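Local structure of uncharacterized protein (Starkeya novella, 5I20) at residues S167-T178 with Y226-V237. The protein transports a broad range of amino acids, including L-threonine, L-methionine, L-lysine and L-glutamate, across the bacterial inner membrane as a member of the drug/metabolite transporter superfamily. Sequence-based numbering, arbitrary orientation.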
loop_
_atom_site.group_PDB
_atom_site.type_symbol
_atom_site.label_atom_id
_atom_site.label_comp_id
_atom_site.label_asym_id
_atom_site.label_seq_id
_atom_site.Cartn_x
_atom_site.Cartn_y
_atom_site.Cartn_z
ATOM N N SER A 167 -3.134 -5.041 -7.665
ATOM C CA SER A 167 -1.772 -4.720 -8.081
ATOM C C SER A 167 -1.297 -5.608 -9.226
ATOM O O SER A 167 -0.812 -5.117 -10.247
ATOM C CB SER A 167 -0.809 -4.850 -6.901
ATOM O OG SER A 167 -1.141 -3.943 -5.867
ATOM N N VAL A 168 -1.428 -6.916 -9.048
ATOM C CA VAL A 168 -0.995 -7.872 -10.059
ATOM C C VAL A 168 -1.839 -7.758 -11.328
ATOM O O VAL A 168 -1.308 -7.815 -12.439
ATOM C CB VAL A 168 -1.052 -9.317 -9.515
ATOM C CG1 VAL A 168 -0.794 -10.328 -10.620
ATOM C CG2 VAL A 168 -0.050 -9.490 -8.382
ATOM N N ALA A 169 -3.147 -7.578 -11.164
ATOM C CA ALA A 169 -4.049 -7.487 -12.312
ATOM C C ALA A 169 -3.882 -6.175 -13.076
ATOM O O ALA A 169 -4.389 -6.032 -14.190
ATOM C CB ALA A 169 -5.495 -7.650 -11.870
ATOM N N SER A 170 -3.173 -5.221 -12.480
ATOM C CA SER A 170 -2.907 -3.951 -13.149
ATOM C C SER A 170 -2.067 -4.152 -14.408
ATOM O O SER A 170 -2.198 -3.389 -15.368
ATOM C CB SER A 170 -2.210 -2.973 -12.201
ATOM O OG SER A 170 -3.077 -2.584 -11.151
ATOM N N ARG A 171 -1.216 -5.175 -14.415
ATOM C CA ARG A 171 -0.398 -5.452 -15.594
ATOM C C ARG A 171 -1.267 -5.877 -16.777
ATOM O O ARG A 171 -0.925 -5.624 -17.929
ATOM C CB ARG A 171 0.655 -6.523 -15.299
ATOM C CG ARG A 171 1.485 -6.904 -16.516
ATOM C CD ARG A 171 2.870 -7.383 -16.136
ATOM N NE ARG A 171 3.673 -6.308 -15.569
ATOM C CZ ARG A 171 4.945 -6.083 -15.878
ATOM N NH1 ARG A 171 5.564 -6.861 -16.757
ATOM N NH2 ARG A 171 5.597 -5.079 -15.309
ATOM N N ARG A 172 -2.398 -6.511 -16.485
ATOM C CA ARG A 172 -3.342 -6.910 -17.523
ATOM C C ARG A 172 -3.909 -5.684 -18.236
ATOM O O ARG A 172 -4.179 -5.718 -19.438
ATOM C CB ARG A 172 -4.469 -7.760 -16.920
ATOM C CG ARG A 172 -5.676 -7.968 -17.822
ATOM C CD ARG A 172 -6.584 -9.068 -17.285
ATOM N NE ARG A 172 -6.474 -10.295 -18.070
ATOM C CZ ARG A 172 -7.068 -11.443 -17.758
ATOM N NH1 ARG A 172 -7.816 -11.532 -16.665
ATOM N NH2 ARG A 172 -6.911 -12.505 -18.536
ATOM N N PHE A 173 -4.067 -4.597 -17.488
ATOM C CA PHE A 173 -4.553 -3.340 -18.045
ATOM C C PHE A 173 -3.399 -2.403 -18.385
ATOM O O PHE A 173 -3.516 -1.189 -18.230
ATOM C CB PHE A 173 -5.508 -2.651 -17.065
ATOM C CG PHE A 173 -6.705 -3.480 -16.700
ATOM C CD1 PHE A 173 -7.822 -3.504 -17.519
ATOM C CD2 PHE A 173 -6.713 -4.233 -15.537
ATOM C CE1 PHE A 173 -8.926 -4.267 -17.185
ATOM C CE2 PHE A 173 -7.813 -4.999 -15.198
ATOM C CZ PHE A 173 -8.921 -5.015 -16.021
ATOM N N ALA A 174 -2.290 -2.968 -18.853
ATOM C CA ALA A 174 -1.094 -2.182 -19.149
ATOM C C ALA A 174 -1.334 -1.134 -20.239
ATOM O O ALA A 174 -0.641 -0.118 -20.287
ATOM C CB ALA A 174 0.051 -3.100 -19.548
ATOM N N ARG A 175 -2.310 -1.374 -21.109
ATOM C CA ARG A 175 -2.639 -0.406 -22.153
ATOM C C ARG A 175 -3.331 0.827 -21.572
ATOM O O ARG A 175 -3.301 1.902 -22.173
ATOM C CB ARG A 175 -3.525 -1.045 -23.227
ATOM N N VAL A 176 -3.948 0.665 -20.404
ATOM C CA VAL A 176 -4.677 1.755 -19.762
ATOM C C VAL A 176 -3.730 2.801 -19.178
ATOM O O VAL A 176 -2.861 2.472 -18.371
ATOM C CB VAL A 176 -5.599 1.231 -18.643
ATOM C CG1 VAL A 176 -6.319 2.383 -17.966
ATOM C CG2 VAL A 176 -6.597 0.229 -19.206
ATOM N N PRO A 177 -3.898 4.072 -19.591
ATOM C CA PRO A 177 -3.057 5.189 -19.142
ATOM C C PRO A 177 -3.042 5.355 -17.623
ATOM O O PRO A 177 -4.025 5.039 -16.957
ATOM C CB PRO A 177 -3.703 6.407 -19.812
ATOM C CG PRO A 177 -4.400 5.853 -21.008
ATOM C CD PRO A 177 -4.899 4.503 -20.583
ATOM N N THR A 178 -1.928 5.849 -17.093
ATOM C CA THR A 178 -1.750 6.005 -15.653
ATOM C C THR A 178 -2.729 7.016 -15.064
ATOM O O THR A 178 -3.220 6.840 -13.948
ATOM C CB THR A 178 -0.310 6.444 -15.317
ATOM O OG1 THR A 178 0.615 5.493 -15.856
ATOM C CG2 THR A 178 -0.108 6.540 -13.813
ATOM N N TYR A 226 -0.125 6.455 -8.662
ATOM C CA TYR A 226 0.258 6.584 -10.063
ATOM C C TYR A 226 1.626 5.959 -10.308
ATOM O O TYR A 226 1.840 5.302 -11.326
ATOM C CB TYR A 226 0.258 8.052 -10.490
ATOM C CG TYR A 226 -1.059 8.742 -10.222
ATOM C CD1 TYR A 226 -2.076 8.740 -11.171
ATOM C CD2 TYR A 226 -1.291 9.384 -9.013
ATOM C CE1 TYR A 226 -3.282 9.367 -10.923
ATOM C CE2 TYR A 226 -2.494 10.010 -8.758
ATOM C CZ TYR A 226 -3.485 9.998 -9.715
ATOM O OH TYR A 226 -4.681 10.622 -9.458
ATOM N N THR A 227 2.547 6.155 -9.371
ATOM C CA THR A 227 3.893 5.612 -9.508
ATOM C C THR A 227 3.885 4.100 -9.257
ATOM O O THR A 227 4.758 3.378 -9.732
ATOM C CB THR A 227 4.882 6.319 -8.549
ATOM O OG1 THR A 227 6.211 5.851 -8.783
ATOM C CG2 THR A 227 4.531 6.049 -7.119
ATOM N N TRP A 228 2.883 3.630 -8.520
ATOM C CA TRP A 228 2.689 2.202 -8.288
ATOM C C TRP A 228 2.079 1.564 -9.532
ATOM O O TRP A 228 2.426 0.444 -9.910
ATOM C CB TRP A 228 1.797 1.980 -7.064
ATOM C CG TRP A 228 1.576 0.547 -6.679
ATOM C CD1 TRP A 228 0.420 -0.166 -6.815
ATOM C CD2 TRP A 228 2.526 -0.339 -6.072
ATOM N NE1 TRP A 228 0.592 -1.441 -6.338
ATOM C CE2 TRP A 228 1.874 -1.574 -5.876
ATOM C CE3 TRP A 228 3.861 -0.211 -5.681
ATOM C CZ2 TRP A 228 2.514 -2.671 -5.306
ATOM C CZ3 TRP A 228 4.494 -1.304 -5.115
ATOM C CH2 TRP A 228 3.821 -2.517 -4.934
ATOM N N ASP A 229 1.174 2.299 -10.169
ATOM C CA ASP A 229 0.555 1.855 -11.412
ATOM C C ASP A 229 1.614 1.644 -12.492
ATOM O O ASP A 229 1.562 0.663 -13.238
ATOM C CB ASP A 229 -0.496 2.866 -11.879
ATOM C CG ASP A 229 -1.334 2.346 -13.029
ATOM O OD1 ASP A 229 -2.175 1.454 -12.799
ATOM O OD2 ASP A 229 -1.162 2.841 -14.162
ATOM N N ILE A 230 2.576 2.558 -12.561
ATOM C CA ILE A 230 3.667 2.454 -13.527
ATOM C C ILE A 230 4.527 1.217 -13.265
ATOM O O ILE A 230 4.848 0.468 -14.188
ATOM C CB ILE A 230 4.560 3.710 -13.506
ATOM C CG1 ILE A 230 3.779 4.919 -14.029
ATOM C CG2 ILE A 230 5.820 3.490 -14.335
ATOM C CD1 ILE A 230 4.587 6.201 -14.076
ATOM N N GLY A 231 4.888 1.003 -12.003
ATOM C CA GLY A 231 5.675 -0.155 -11.623
ATOM C C GLY A 231 4.973 -1.472 -11.904
ATOM O O GLY A 231 5.604 -2.440 -12.311
ATOM N N MET A 232 3.662 -1.516 -11.684
ATOM C CA MET A 232 2.908 -2.750 -11.887
ATOM C C MET A 232 2.752 -3.083 -13.368
ATOM O O MET A 232 2.698 -4.255 -13.742
ATOM C CB MET A 232 1.525 -2.660 -11.228
ATOM C CG MET A 232 1.523 -2.756 -9.705
ATOM S SD MET A 232 2.165 -4.312 -9.040
ATOM C CE MET A 232 3.805 -3.814 -8.524
ATOM N N LYS A 233 2.689 -2.052 -14.207
ATOM C CA LYS A 233 2.415 -2.236 -15.632
ATOM C C LYS A 233 3.670 -2.384 -16.487
ATOM O O LYS A 233 3.620 -2.971 -17.568
ATOM C CB LYS A 233 1.577 -1.068 -16.160
ATOM C CG LYS A 233 0.140 -1.080 -15.682
ATOM C CD LYS A 233 -0.633 0.121 -16.198
ATOM C CE LYS A 233 -2.071 0.080 -15.712
ATOM N NZ LYS A 233 -2.796 1.350 -15.984
ATOM N N ARG A 234 4.787 -1.851 -16.006
ATOM C CA ARG A 234 6.009 -1.802 -16.805
ATOM C C ARG A 234 7.244 -2.250 -16.037
ATOM O O ARG A 234 8.297 -2.480 -16.627
ATOM C CB ARG A 234 6.235 -0.384 -17.334
ATOM C CG ARG A 234 5.308 0.034 -18.460
ATOM C CD ARG A 234 4.945 1.500 -18.315
ATOM N NE ARG A 234 4.846 2.185 -19.598
ATOM C CZ ARG A 234 4.503 3.462 -19.731
ATOM N NH1 ARG A 234 4.218 4.187 -18.657
ATOM N NH2 ARG A 234 4.440 4.011 -20.937
ATOM N N GLY A 235 7.120 -2.362 -14.720
ATOM C CA GLY A 235 8.253 -2.722 -13.890
ATOM C C GLY A 235 8.279 -4.191 -13.525
ATOM O O GLY A 235 7.570 -5.005 -14.112
ATOM N N ASP A 236 9.108 -4.525 -12.543
ATOM C CA ASP A 236 9.240 -5.898 -12.075
ATOM C C ASP A 236 8.309 -6.139 -10.890
ATOM O O ASP A 236 8.626 -5.781 -9.755
ATOM C CB ASP A 236 10.694 -6.186 -11.692
ATOM C CG ASP A 236 10.984 -7.667 -11.571
ATOM O OD1 ASP A 236 10.061 -8.437 -11.240
ATOM O OD2 ASP A 236 12.143 -8.064 -11.807
ATOM N N VAL A 237 7.166 -6.760 -11.168
ATOM C CA VAL A 237 6.135 -7.001 -10.163
ATOM C C VAL A 237 6.604 -7.877 -8.998
ATOM O O VAL A 237 6.303 -7.586 -7.837
ATOM C CB VAL A 237 4.890 -7.659 -10.797
ATOM C CG1 VAL A 237 3.847 -7.983 -9.734
ATOM C CG2 VAL A 237 4.298 -6.755 -11.864
#
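The backbones of 167-178 and 226-237 come closest at Arg-171 and Lys-233, with CA atoms 4.3 Å apart, and lie 6.0 Å apart between the CA atoms of Thr-178 and Tyr-226. Lys-233 reaches into the cytoplasmic loop that follows helix 150-169. From CG onward its chain is fully stretched and runs past the CA of Ala-174, and Lys-233 NZ bonds to Val-176 O at 2.6 Å, from above the carbonyl plane. The same ammonium forms a salt bridge from Lys-233 NZ to Asp-229 OD2, 2.9 Å, one helical turn back, on the syn lone pair. Thr-178 flanks this carboxylate, and its CG2 packs on Tyr-226 CB at 3.7 Å. Arg-171 reaches back the other way. Arg-171 NE donates to Met-232 O at 2.9 Å, almost straight (167°) and in the guanidinium plane. Lys-233 O lies over one face of that group, toward its rim. Deeper in the membrane, Trp-228 NE1 donates to Ser-167 OG at 3.1 Å, in the indole plane; this hydroxyl also bonds to Trp-163 O. Met-232 folds back at its last two torsions, laying SD against Ser-167 O and CE over the rim of one face of the Trp-228 indole. The contact thus joins two transmembrane helices at the cytoplasmic side. Two basic side chains satisfy main-chain carbonyls of the opposite segment, and Asp-229 probably offsets the lysine charge.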